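Local coordinates for protein succinate-semialdehyde dehydrogenase (Streptococcus pyogenes MGAS1882, PDB 4OGD) that probably oxidises succinic semialdehyde to succinate, binding NADP+ as its cofactor, at residues A[49-54]-A[144-149]; A[85-90]-A[420-425]; A[100-105]-A[438-443]; A[118-123]-A[446-451]; A[125-130]-A[202-207]. One frame throughout, in Å; residues are numbered along the deposited sequence.

Contact 1. Residues A[49-54]-A[144-149]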
# COMPACT_ATOMS: atom_id res chain seq x y z
N LYS A 49 -3.57 13.60 -21.80
CA LYS A 49 -3.09 14.86 -21.24
C LYS A 49 -3.98 16.01 -21.70
O LYS A 49 -4.39 16.85 -20.90
CB LYS A 49 -1.64 15.14 -21.64
CG LYS A 49 -0.64 14.27 -20.88
CD LYS A 49 0.71 14.20 -21.58
CE LYS A 49 1.33 15.57 -21.74
NZ LYS A 49 2.71 15.48 -22.33
N ALA A 50 -4.29 16.04 -22.99
CA ALA A 50 -5.13 17.10 -23.54
C ALA A 50 -6.54 17.02 -22.97
O ALA A 50 -7.16 18.05 -22.68
CB ALA A 50 -5.18 17.01 -25.06
N GLN A 51 -7.06 15.81 -22.83
CA GLN A 51 -8.40 15.62 -22.29
C GLN A 51 -8.49 16.07 -20.83
O GLN A 51 -9.49 16.66 -20.42
CB GLN A 51 -8.84 14.16 -22.45
CG GLN A 51 -9.14 13.79 -23.90
CD GLN A 51 -8.96 12.31 -24.18
OE1 GLN A 51 -8.80 11.52 -23.26
NE2 GLN A 51 -8.97 11.94 -25.46
N LEU A 52 -7.45 15.80 -20.05
CA LEU A 52 -7.43 16.25 -18.65
C LEU A 52 -7.34 17.78 -18.53
O LEU A 52 -7.98 18.38 -17.68
CB LEU A 52 -6.29 15.56 -17.88
CG LEU A 52 -6.30 15.74 -16.36
CD1 LEU A 52 -7.64 15.30 -15.75
CD2 LEU A 52 -5.14 14.97 -15.73
N HIS A 53 -6.54 18.40 -19.39
CA HIS A 53 -6.57 19.86 -19.48
C HIS A 53 -7.97 20.36 -19.84
O HIS A 53 -8.40 21.40 -19.34
CB HIS A 53 -5.54 20.36 -20.48
CG HIS A 53 -4.14 20.39 -19.95
ND1 HIS A 53 -3.80 21.04 -18.78
CD2 HIS A 53 -2.98 19.87 -20.44
CE1 HIS A 53 -2.50 20.92 -18.57
NE2 HIS A 53 -1.98 20.21 -19.56
N GLN A 54 -8.69 19.63 -20.70
CA GLN A 54 -10.02 20.06 -21.12
C GLN A 54 -11.02 19.90 -19.98
O GLN A 54 -11.97 20.68 -19.85
CB GLN A 54 -10.48 19.31 -22.39
CG GLN A 54 -11.82 19.80 -22.98
CD GLN A 54 -11.81 21.28 -23.39
OE1 GLN A 54 -10.75 21.87 -23.60
NE2 GLN A 54 -12.99 21.87 -23.51
N PRO A 144 -4.46 11.46 -11.47
CA PRO A 144 -3.25 10.65 -11.70
C PRO A 144 -3.52 9.29 -12.35
O PRO A 144 -2.74 8.84 -13.19
CB PRO A 144 -2.69 10.46 -10.28
CG PRO A 144 -3.88 10.60 -9.38
CD PRO A 144 -4.71 11.67 -10.03
N ASN A 145 -4.61 8.63 -12.00
CA ASN A 145 -4.90 7.35 -12.62
C ASN A 145 -5.23 7.46 -14.11
O ASN A 145 -4.83 6.61 -14.91
CB ASN A 145 -5.99 6.59 -11.85
CG ASN A 145 -5.44 5.98 -10.56
OD1 ASN A 145 -4.67 5.02 -10.60
ND2 ASN A 145 -5.83 6.53 -9.42
N PHE A 146 -5.94 8.52 -14.49
CA PHE A 146 -6.25 8.75 -15.89
C PHE A 146 -4.96 8.95 -16.68
O PHE A 146 -4.79 8.39 -17.77
CB PHE A 146 -7.17 9.96 -16.00
CG PHE A 146 -7.57 10.30 -17.41
CD1 PHE A 146 -8.26 9.38 -18.19
CD2 PHE A 146 -7.29 11.55 -17.94
CE1 PHE A 146 -8.65 9.70 -19.49
CE2 PHE A 146 -7.67 11.88 -19.23
CZ PHE A 146 -8.35 10.95 -20.00
N ILE A 147 -4.05 9.74 -16.13
CA ILE A 147 -2.76 9.97 -16.79
C ILE A 147 -1.95 8.68 -17.02
O ILE A 147 -1.48 8.44 -18.13
CB ILE A 147 -1.93 11.04 -16.04
CG1 ILE A 147 -2.58 12.42 -16.21
CG2 ILE A 147 -0.50 11.06 -16.55
CD1 ILE A 147 -2.74 12.85 -17.67
N VAL A 148 -1.80 7.84 -16.00
CA VAL A 148 -1.04 6.60 -16.19
C VAL A 148 -1.77 5.61 -17.10
O VAL A 148 -1.14 4.78 -17.77
CB VAL A 148 -0.63 5.91 -14.86
CG1 VAL A 148 -1.80 5.15 -14.26
CG2 VAL A 148 0.53 4.95 -15.10
N GLY A 149 -3.09 5.71 -17.15
CA GLY A 149 -3.88 4.82 -17.99
C GLY A 149 -4.64 3.73 -17.24
O GLY A 149 -4.88 2.66 -17.79
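Phe146 and Leu52 meet between two nearly antiparallel helices, 45-61 and 136-148, whose local axes approach to 10.1 Å with their directions 155° apart. The phenylalanine ring leans out from helix 136-148 and presents its rim to the other helix. Phe146 CZ lies 3.3 Å from Gln51 OE1, and that oxygen sits in the plane of the ring, so the carbonyl end of the amide faces the C-H edge. The two side chains run roughly perpendicular to each other, with the amide turned 34° from the ring plane. Phe146 CD2 also packs against Leu52 CB at 4.1 Å.

Beside the ring, Leu52 CD2 rests on Ile147 CG1 at 3.6 Å, the leucine lying across the isoleucine. Ile147 reaches the neighbouring helix through its longer branch: with CG1 anti to the carbonyl carbon (chi1 -70°), Ile147 CD1 extends to Leu52 CD2 and lies 4.1 Å from Lys49 CG, in the aliphatic part of the lysine. The ammonium group of Lys49 turns elsewhere, forming salt bridges with Glu46 and Asp100. Gly149 ends helix 136-148 as the C-prime residue of a Schellman motif.

No hydrogen bond links the two segments, so dispersion between hydrocarbon surfaces carries most of the contact, with a probably weak electrostatic attraction between the amide oxygen and the aromatic edge.

Contact 2. Residues A[85-90]-A[420-425]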
# COMPACT_ATOMS: atom_id res chain seq x y z
N VAL A 85 -14.11 23.68 -6.79
CA VAL A 85 -13.92 23.60 -8.24
C VAL A 85 -12.55 24.14 -8.63
O VAL A 85 -11.84 23.51 -9.41
CB VAL A 85 -14.99 24.38 -9.01
CG1 VAL A 85 -14.64 24.40 -10.50
CG2 VAL A 85 -16.35 23.74 -8.80
N ASP A 86 -12.19 25.30 -8.09
CA ASP A 86 -10.90 25.93 -8.40
C ASP A 86 -9.73 24.98 -8.15
O ASP A 86 -8.81 24.89 -8.97
CB ASP A 86 -10.69 27.21 -7.58
CG ASP A 86 -11.63 28.34 -7.99
OD1 ASP A 86 -12.27 28.25 -9.06
OD2 ASP A 86 -11.72 29.33 -7.22
N LEU A 87 -9.77 24.27 -7.02
CA LEU A 87 -8.71 23.34 -6.67
C LEU A 87 -8.70 22.13 -7.61
O LEU A 87 -7.64 21.63 -7.97
CB LEU A 87 -8.84 22.91 -5.20
CG LEU A 87 -7.73 21.99 -4.70
CD1 LEU A 87 -6.35 22.55 -5.05
CD2 LEU A 87 -7.86 21.78 -3.19
N CYS A 88 -9.89 21.68 -8.01
CA CYS A 88 -10.00 20.57 -8.96
C CYS A 88 -9.36 20.94 -10.29
O CYS A 88 -8.69 20.11 -10.91
CB CYS A 88 -11.45 20.18 -9.18
SG CYS A 88 -12.17 19.28 -7.79
N ALA A 89 -9.61 22.17 -10.74
CA ALA A 89 -9.02 22.69 -11.96
C ALA A 89 -7.50 22.56 -11.86
O ALA A 89 -6.86 22.03 -12.76
CB ALA A 89 -9.43 24.15 -12.18
N ASP A 90 -6.94 23.02 -10.75
CA ASP A 90 -5.49 22.98 -10.56
C ASP A 90 -4.91 21.57 -10.49
O ASP A 90 -3.81 21.32 -11.01
CB ASP A 90 -5.08 23.79 -9.33
CG ASP A 90 -5.32 25.28 -9.52
OD1 ASP A 90 -5.45 25.73 -10.68
OD2 ASP A 90 -5.35 26.00 -8.50
N SER A 420 -4.71 22.32 1.00
CA SER A 420 -4.27 21.29 0.08
C SER A 420 -3.94 21.97 -1.23
O SER A 420 -4.65 22.89 -1.64
CB SER A 420 -5.38 20.25 -0.12
OG SER A 420 -5.00 19.29 -1.10
N LEU A 421 -2.86 21.53 -1.87
CA LEU A 421 -2.42 22.04 -3.15
C LEU A 421 -1.95 20.83 -3.95
O LEU A 421 -1.55 19.82 -3.35
CB LEU A 421 -1.28 23.03 -2.97
CG LEU A 421 -1.63 24.35 -2.27
CD1 LEU A 421 -0.35 25.08 -1.88
CD2 LEU A 421 -2.50 25.20 -3.18
N PRO A 422 -1.98 20.91 -5.29
CA PRO A 422 -1.67 19.72 -6.08
C PRO A 422 -0.28 19.15 -5.79
O PRO A 422 -0.09 17.94 -5.90
CB PRO A 422 -1.74 20.23 -7.51
CG PRO A 422 -2.74 21.36 -7.44
CD PRO A 422 -2.45 22.03 -6.13
N GLU A 423 0.65 20.02 -5.41
CA GLU A 423 2.04 19.63 -5.22
C GLU A 423 2.38 19.10 -3.82
O GLU A 423 3.52 18.70 -3.55
CB GLU A 423 2.96 20.80 -5.56
CG GLU A 423 2.84 21.97 -4.59
CD GLU A 423 1.87 23.05 -5.04
OE1 GLU A 423 0.92 22.76 -5.81
OE2 GLU A 423 2.06 24.21 -4.63
N LEU A 424 1.39 19.09 -2.93
CA LEU A 424 1.62 18.67 -1.54
C LEU A 424 0.98 17.31 -1.25
O LEU A 424 -0.21 17.12 -1.50
CB LEU A 424 1.04 19.71 -0.57
CG LEU A 424 1.55 21.15 -0.67
CD1 LEU A 424 0.87 22.05 0.38
CD2 LEU A 424 3.06 21.20 -0.53
N PRO A 425 1.77 16.36 -0.70
CA PRO A 425 1.19 15.04 -0.40
C PRO A 425 0.20 15.12 0.75
O PRO A 425 0.41 15.87 1.72
CB PRO A 425 2.40 14.20 -0.01
CG PRO A 425 3.43 15.19 0.47
CD PRO A 425 3.19 16.45 -0.34
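Leu87 and Asp90, one helical turn apart on helix 78-103, touch a loop that folds into a type I beta turn from Leu421 to Leu424, closed by the bond from Leu424 N to Leu421 O.

The apolar contacts centre on Pro422. Its ring projects toward the helix, and Pro422 CD meets Leu87 CD1 at 4.1 Å. Leu87 reaches this far because its CG stands anti to the backbone N (chi1 -177°), carrying both methyl groups toward the loop. The adjoining Pro422 CG packs on the methylene of the aspartate, 3.9 Å from Asp90 CB, and also lies against the backbone carbonyl, 3.7 Å from Asp90 O. Ile91 and Tyr94 of the same helix add to this packing.

Polar atoms take part as surfaces for carbon, with no hydrogen bond between the segments. The carbonyl of Ser420 faces the forked end of Leu87, while the Ser420 hydroxyl is hydrogen-bonded to Tyr136. Beyond the turn, Glu423 is hydrogen-bonded to Thr110 of the second subunit, placing the loop between this helix and the dimer partner.

Both methyl groups of Leu87 border one carbonyl oxygen: CD1 lies 3.8 Å and CD2 3.7 Å from Ser420 O.

Contact 3. Residues A[100-105]-A[438-443]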
# COMPACT_ATOMS: atom_id res chain seq x y z
N ASP A 100 4.70 13.72 -18.25
CA ASP A 100 5.94 13.20 -18.82
C ASP A 100 7.01 12.95 -17.76
O ASP A 100 7.67 11.90 -17.77
CB ASP A 100 6.49 14.14 -19.90
CG ASP A 100 5.56 14.26 -21.10
OD1 ASP A 100 4.75 13.34 -21.33
OD2 ASP A 100 5.65 15.28 -21.81
N GLU A 101 7.18 13.90 -16.85
CA GLU A 101 8.16 13.76 -15.78
C GLU A 101 7.82 12.59 -14.85
O GLU A 101 8.70 11.83 -14.44
CB GLU A 101 8.23 15.06 -14.96
CG GLU A 101 9.15 14.94 -13.74
CD GLU A 101 9.09 16.15 -12.84
OE1 GLU A 101 8.73 17.24 -13.32
OE2 GLU A 101 9.40 16.01 -11.64
N PHE A 102 6.55 12.46 -14.52
CA PHE A 102 6.11 11.44 -13.56
C PHE A 102 6.12 10.04 -14.16
O PHE A 102 6.17 9.05 -13.42
CB PHE A 102 4.72 11.77 -13.02
CG PHE A 102 4.70 12.91 -12.03
CD1 PHE A 102 5.87 13.59 -11.68
CD2 PHE A 102 3.50 13.28 -11.44
CE1 PHE A 102 5.83 14.64 -10.76
CE2 PHE A 102 3.45 14.32 -10.51
CZ PHE A 102 4.62 15.00 -10.18
N LEU A 103 6.06 9.94 -15.49
CA LEU A 103 6.03 8.65 -16.18
C LEU A 103 7.39 8.20 -16.71
O LEU A 103 7.52 7.09 -17.23
CB LEU A 103 5.03 8.70 -17.33
CG LEU A 103 3.56 8.61 -16.95
CD1 LEU A 103 2.66 8.98 -18.12
CD2 LEU A 103 3.25 7.20 -16.47
N MET A 104 8.39 9.06 -16.58
CA MET A 104 9.73 8.75 -17.07
C MET A 104 10.30 7.47 -16.46
O MET A 104 10.07 7.18 -15.28
CB MET A 104 10.67 9.92 -16.77
CG MET A 104 11.94 9.94 -17.59
SD MET A 104 12.96 11.36 -17.16
CE MET A 104 11.84 12.30 -16.14
N SER A 105 11.03 6.70 -17.26
CA SER A 105 11.76 5.55 -16.76
C SER A 105 12.73 6.00 -15.67
O SER A 105 13.23 7.13 -15.70
CB SER A 105 12.53 4.88 -17.90
OG SER A 105 13.24 3.74 -17.47
N LEU A 438 -2.18 13.23 -4.08
CA LEU A 438 -1.55 14.47 -4.55
C LEU A 438 -0.01 14.40 -4.48
O LEU A 438 0.55 13.45 -3.93
CB LEU A 438 -2.12 15.72 -3.87
CG LEU A 438 -3.63 15.94 -4.08
CD1 LEU A 438 -4.12 17.16 -3.31
CD2 LEU A 438 -3.97 16.07 -5.57
N SER A 439 0.64 15.42 -5.06
CA SER A 439 2.10 15.41 -5.30
C SER A 439 2.51 14.22 -6.17
O SER A 439 1.66 13.52 -6.73
CB SER A 439 2.91 15.46 -4.00
OG SER A 439 3.06 14.18 -3.40
N GLU A 440 3.81 13.98 -6.29
CA GLU A 440 4.24 12.81 -7.04
C GLU A 440 4.00 11.53 -6.24
O GLU A 440 3.86 10.46 -6.82
CB GLU A 440 5.71 12.90 -7.47
CG GLU A 440 6.07 11.83 -8.52
CD GLU A 440 7.47 11.99 -9.08
OE1 GLU A 440 8.21 12.88 -8.62
OE2 GLU A 440 7.83 11.21 -10.00
N LEU A 441 3.93 11.65 -4.91
CA LEU A 441 3.64 10.49 -4.08
C LEU A 441 2.27 9.91 -4.43
O LEU A 441 2.06 8.70 -4.40
CB LEU A 441 3.70 10.83 -2.59
CG LEU A 441 5.07 11.25 -2.05
CD1 LEU A 441 5.02 11.46 -0.53
CD2 LEU A 441 6.15 10.24 -2.41
N GLY A 442 1.34 10.79 -4.78
CA GLY A 442 -0.00 10.36 -5.13
C GLY A 442 -0.15 9.90 -6.58
O GLY A 442 -1.27 9.62 -7.03
N PHE A 443 0.96 9.84 -7.31
CA PHE A 443 0.92 9.37 -8.69
C PHE A 443 1.15 7.86 -8.80
O PHE A 443 0.65 7.23 -9.74
CB PHE A 443 1.95 10.13 -9.54
CG PHE A 443 1.86 9.83 -11.00
CD1 PHE A 443 0.85 10.39 -11.77
CD2 PHE A 443 2.77 8.97 -11.60
CE1 PHE A 443 0.75 10.12 -13.11
CE2 PHE A 443 2.68 8.69 -12.96
CZ PHE A 443 1.67 9.26 -13.71
O HOH W 1 6.12 9.12 -10.67
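Phe102, in the last turn of helix 78-103, comes closest to the loop 438-443 at Glu440, their CA atoms 6.9 Å apart. One face of its ring is taken by Glu440, while Phe443 lies obliquely beside it. Along that face runs the extended chain of Glu440: CG is over the ring centre at 3.6 Å from the Phe102 centroid, a CH-pi contact. The carboxylate follows the same face and stacks nearly flat on the ring, the two planes 11° apart, with Glu440 CD 3.4 Å from Phe102 CD1. Setting CG anti to the backbone N (chi1 -168°) and continuing straight through chi2 lays the glutamate along the aromatic surface.

The loop itself is shaped by an ST turn, in which Ser439 OG accepts a bond from Leu441 N; the same hydroxyl donates to Leu438 O. The loop follows strand 433-434 and precedes strand 448-455; through Phe443, which also packs on Pro144 and Ile147, it bridges the end of helix 78-103 and helix 136-148.

Phe443 receives Phe102 CB over one face, 3.8 Å from its centroid, while the two rings are inclined at 56°. Leu103 CD2 meets the Phe443 ring at its edge, 3.8 Å from Phe443 CZ, in the ring plane. One water donates to both Phe102 O and Glu440 OE2, each at 2.8 Å, tying the carboxylate to the helix end. Glu101 OE2 is 4.5 Å from Glu440 OE1, a proximity that may disfavour charge there, while Glu440 OE2 has a long, weak ion pair with Lys119.

Contact 4. Residues A[118-123]-A[446-451]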
# COMPACT_ATOMS: atom_id res chain seq x y z
N LEU A 118 10.13 0.82 -15.12
CA LEU A 118 9.09 1.59 -15.79
C LEU A 118 7.96 1.84 -14.81
O LEU A 118 7.85 1.16 -13.79
CB LEU A 118 8.58 0.80 -17.00
CG LEU A 118 9.67 0.43 -18.01
CD1 LEU A 118 9.12 -0.51 -19.06
CD2 LEU A 118 10.24 1.68 -18.67
N LYS A 119 7.14 2.84 -15.11
CA LYS A 119 5.93 3.07 -14.32
C LYS A 119 4.75 2.84 -15.24
O LYS A 119 4.48 3.64 -16.13
CB LYS A 119 5.92 4.48 -13.74
CG LYS A 119 6.96 4.67 -12.64
CD LYS A 119 7.12 6.14 -12.25
CE LYS A 119 8.14 6.27 -11.13
NZ LYS A 119 8.46 7.70 -10.81
N GLN A 120 4.07 1.73 -15.03
CA GLN A 120 3.06 1.29 -15.98
C GLN A 120 1.68 1.20 -15.35
O GLN A 120 1.55 1.04 -14.13
CB GLN A 120 3.46 -0.07 -16.57
CG GLN A 120 4.77 -0.02 -17.34
CD GLN A 120 5.11 -1.33 -17.99
OE1 GLN A 120 5.15 -2.37 -17.33
NE2 GLN A 120 5.32 -1.31 -19.30
N SER A 121 0.65 1.32 -16.18
CA SER A 121 -0.71 1.10 -15.71
C SER A 121 -0.90 -0.35 -15.29
O SER A 121 -0.14 -1.23 -15.70
CB SER A 121 -1.73 1.45 -16.80
OG SER A 121 -1.54 0.60 -17.92
N THR A 122 -1.91 -0.59 -14.47
CA THR A 122 -2.21 -1.92 -13.99
C THR A 122 -3.60 -2.43 -14.34
O THR A 122 -3.78 -3.63 -14.52
CB THR A 122 -1.99 -2.02 -12.47
OG1 THR A 122 -2.68 -0.96 -11.81
CG2 THR A 122 -0.51 -1.91 -12.15
N GLY A 123 -4.58 -1.54 -14.44
CA GLY A 123 -5.93 -1.97 -14.72
C GLY A 123 -7.02 -1.03 -14.24
O GLY A 123 -6.81 0.18 -14.17
N PHE A 446 -1.14 3.13 -7.75
CA PHE A 446 -1.60 1.98 -8.53
C PHE A 446 -0.85 1.80 -9.84
O PHE A 446 -1.40 1.34 -10.85
CB PHE A 446 -3.12 2.04 -8.71
CG PHE A 446 -3.86 2.12 -7.40
CD1 PHE A 446 -4.00 1.00 -6.60
CD2 PHE A 446 -4.38 3.33 -6.95
CE1 PHE A 446 -4.67 1.06 -5.40
CE2 PHE A 446 -5.04 3.42 -5.74
CZ PHE A 446 -5.19 2.28 -4.95
N VAL A 447 0.43 2.16 -9.80
CA VAL A 447 1.30 1.89 -10.94
C VAL A 447 2.15 0.67 -10.67
O VAL A 447 2.50 0.37 -9.52
CB VAL A 447 2.23 3.09 -11.30
CG1 VAL A 447 1.44 4.39 -11.35
CG2 VAL A 447 3.39 3.19 -10.35
N ASN A 448 2.46 -0.05 -11.75
CA ASN A 448 3.36 -1.18 -11.70
C ASN A 448 4.75 -0.62 -11.90
O ASN A 448 5.09 -0.14 -12.99
CB ASN A 448 3.00 -2.17 -12.82
CG ASN A 448 4.06 -3.24 -13.02
OD1 ASN A 448 4.96 -3.40 -12.21
ND2 ASN A 448 3.93 -4.00 -14.12
N GLU A 449 5.54 -0.64 -10.84
CA GLU A 449 6.95 -0.29 -10.93
C GLU A 449 7.65 -1.53 -11.45
O GLU A 449 7.91 -2.48 -10.72
CB GLU A 449 7.47 0.18 -9.57
CG GLU A 449 6.86 1.52 -9.14
CD GLU A 449 6.63 1.64 -7.64
OE1 GLU A 449 6.11 0.69 -7.03
OE2 GLU A 449 6.96 2.71 -7.07
N HIS A 450 7.92 -1.52 -12.75
CA HIS A 450 8.32 -2.73 -13.48
C HIS A 450 9.81 -2.71 -13.74
O HIS A 450 10.29 -1.92 -14.56
CB HIS A 450 7.53 -2.76 -14.80
CG HIS A 450 7.79 -3.96 -15.66
ND1 HIS A 450 7.05 -4.21 -16.80
CD2 HIS A 450 8.70 -4.96 -15.58
CE1 HIS A 450 7.49 -5.30 -17.38
NE2 HIS A 450 8.48 -5.79 -16.66
N LEU A 451 10.54 -3.57 -13.04
CA LEU A 451 11.99 -3.67 -13.17
C LEU A 451 12.36 -4.35 -14.48
O LEU A 451 11.80 -5.39 -14.82
CB LEU A 451 12.58 -4.49 -12.02
CG LEU A 451 14.03 -4.93 -12.15
CD1 LEU A 451 14.97 -3.73 -12.04
CD2 LEU A 451 14.35 -5.95 -11.05
O HOH W 2 1.14 -3.61 -15.32
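Leu118 to Gln120 pair with Asn448 to His450 in an antiparallel beta ladder, joining the central strand of a three-stranded sheet to what is, within this chain, an outer one. Four backbone hydrogen bonds hold it tightly: Leu118 with His450 and Gln120 with Asn448 are hydrogen-bonded pairs, each bonded in both directions, and Lys119 with Glu449 is the non-hydrogen-bonded pair between them.

On the face bearing Gln120 and His450, the side chains add a bond of their own. His450 ND1 donates to Gln120 OE1 at 2.7 Å with an angle of 163°. The oxygen lies in the imidazole plane, but the donor stands 38° above the amide carbonyl plane. This bond is consistent with a proton on ND1 and helps to set the rotation of both flat groups, whose planes are 51° apart. Where the ladder ends, Thr122 OG1 donates to Phe446 O at 2.8 Å, and Thr122 CG2 packs on Asn448 CB at 3.6 Å. A water bridges Ser121 O and Asn448 ND2.

The opposite face is looser. Lys119 and Glu449 are both partly exposed, and Lys119 NZ remains 6.4 Å from Glu449 OE2.

Around the ladder, Val447 packs on Val148 of helix 136-148 and Phe446 on strand 200-206. Gln120, Asn448 and His450 are hydrogen-bonded to Ala405, Thr409 and Ser412 of the second subunit, and at Leu451 the sheet continues into a strand of that subunit, as in the oligomerisation region of aldehyde dehydrogenases.

Contact 5. Residues A[125-130]-A[202-207]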
# COMPACT_ATOMS: atom_id res chain seq x y z
N ILE A 125 -9.40 0.75 -11.60
CA ILE A 125 -9.33 1.14 -10.19
C ILE A 125 -10.73 1.50 -9.69
O ILE A 125 -11.43 2.29 -10.33
CB ILE A 125 -8.40 2.35 -10.01
CG1 ILE A 125 -6.99 2.02 -10.49
CG2 ILE A 125 -8.39 2.80 -8.55
CD1 ILE A 125 -6.36 0.84 -9.78
N LEU A 126 -11.14 0.92 -8.57
CA LEU A 126 -12.35 1.35 -7.88
C LEU A 126 -12.04 2.47 -6.91
O LEU A 126 -11.22 2.31 -5.99
CB LEU A 126 -12.99 0.18 -7.11
CG LEU A 126 -14.11 0.59 -6.15
CD1 LEU A 126 -15.31 1.19 -6.88
CD2 LEU A 126 -14.55 -0.58 -5.29
N ALA A 127 -12.69 3.61 -7.10
CA ALA A 127 -12.60 4.72 -6.17
C ALA A 127 -13.88 4.79 -5.36
O ALA A 127 -14.98 4.78 -5.93
CB ALA A 127 -12.35 6.03 -6.92
N VAL A 128 -13.75 4.82 -4.04
CA VAL A 128 -14.89 4.99 -3.16
C VAL A 128 -14.71 6.33 -2.48
O VAL A 128 -13.75 6.52 -1.74
CB VAL A 128 -14.97 3.86 -2.12
CG1 VAL A 128 -16.21 4.03 -1.24
CG2 VAL A 128 -15.00 2.50 -2.80
N GLU A 129 -15.60 7.28 -2.76
CA GLU A 129 -15.42 8.67 -2.35
C GLU A 129 -16.60 9.20 -1.54
O GLU A 129 -17.72 8.68 -1.66
CB GLU A 129 -15.15 9.55 -3.59
CG GLU A 129 -13.95 9.07 -4.44
CD GLU A 129 -12.64 8.99 -3.66
OE1 GLU A 129 -12.49 9.70 -2.65
OE2 GLU A 129 -11.74 8.20 -4.08
N PRO A 130 -16.36 10.21 -0.70
CA PRO A 130 -17.35 10.65 0.28
C PRO A 130 -17.99 12.00 -0.06
O PRO A 130 -17.54 12.71 -0.96
CB PRO A 130 -16.51 10.79 1.54
CG PRO A 130 -15.22 11.36 1.02
CD PRO A 130 -15.03 10.75 -0.38
N GLY A 202 -7.18 -2.47 -7.87
CA GLY A 202 -6.85 -1.58 -6.78
C GLY A 202 -8.09 -0.86 -6.31
O GLY A 202 -9.03 -0.65 -7.08
N VAL A 203 -8.09 -0.49 -5.04
CA VAL A 203 -9.20 0.28 -4.48
C VAL A 203 -8.64 1.47 -3.70
O VAL A 203 -7.83 1.30 -2.80
CB VAL A 203 -10.08 -0.57 -3.54
CG1 VAL A 203 -11.27 0.24 -3.08
CG2 VAL A 203 -10.54 -1.86 -4.24
N CYS A 204 -9.08 2.67 -4.05
CA CYS A 204 -8.72 3.84 -3.25
C CYS A 204 -9.98 4.37 -2.59
O CYS A 204 -11.00 4.57 -3.24
CB CYS A 204 -8.04 4.93 -4.10
SG CYS A 204 -8.94 5.40 -5.61
N LEU A 205 -9.91 4.57 -1.28
CA LEU A 205 -11.07 5.05 -0.55
C LEU A 205 -10.74 6.28 0.26
O LEU A 205 -9.69 6.37 0.89
CB LEU A 205 -11.62 3.96 0.38
CG LEU A 205 -12.85 4.33 1.22
CD1 LEU A 205 -13.74 3.10 1.40
CD2 LEU A 205 -12.49 4.89 2.61
N THR A 206 -11.67 7.23 0.23
CA THR A 206 -11.67 8.36 1.14
C THR A 206 -13.01 8.33 1.85
O THR A 206 -14.05 8.21 1.21
CB THR A 206 -11.50 9.68 0.39
OG1 THR A 206 -10.25 9.65 -0.32
CG2 THR A 206 -11.48 10.84 1.37
N GLY A 207 -12.99 8.40 3.17
CA GLY A 207 -14.24 8.36 3.91
C GLY A 207 -14.02 8.04 5.37
O GLY A 207 -13.02 8.45 5.96
O HOH W 3 -9.54 8.00 -2.56
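Strands 124-128 and 200-206 form a buried parallel ladder in the middle of a six-stranded mixed sheet, with Leu126 beside Val203, Ala127 beside Cys204 and Val128 beside Leu205. Bonds zigzag between the backbones: Leu126 N to Gly202 O, Cys204 N to Leu126 O, Val128 N to Cys204 O and Thr206 N to Val128 O, the last at 3.0 Å and 164°.

On the face carrying Leu126 and Val128, branched side chains meet through methyl groups. Leu126 and Val203 run alongside each other in the same direction, with Leu126 CD2 4.0 Å from Val203 CG1. Val128 CG1 touches Leu205 CD1 at 3.7 Å. On the other face Cys204 SG touches both Ile125 CG2 and Ala127 CB, the latter at 3.7 Å.

This is the Rossmann-type sheet of the aldehyde dehydrogenase family, the fold associated with cofactor binding; strand 152-155 flanks the pair on one side and strand 225-229 on the other.

Past the last bridge the contact becomes more polar. Glu129 bends at chi2 (-58°), bringing its carboxylate back toward Thr206, with Glu129 OE1 3.2 Å from Thr206 CB. A water lies 2.7 Å from Glu129 OE2 and 2.9 Å from Thr206 OG1. Pro130 then packs its ring against the Thr206-Gly207 peptide of the partner strand, Pro130 CD 3.2 Å from Thr206 O and CB over Gly207 CA.

Contact 5 is the buried sheet core, and contacts 1 and 3 are buried side-chain packing, of helix on helix and helix on loop; contacts 2 and 4 are partly buried and reach the second subunit, as contact 3 does through Leu441 alone. Helix 78-103 serves both contacts 2 and 3, whose loops are joined by a probable hydrogen bond from Ser439 N to Pro422 O. Backbone bonding dominates the two ladders, parallel in contact 5 and antiparallel in contact 4, whereas contacts 1 to 3 have no direct hydrogen bond across their segments. Phe446 connects the ladders by packing on Ile125, Gly202, Val203 and Cys204. Contact 1 meets contact 3 through Phe443 and the Lys49-Asp100 salt bridge.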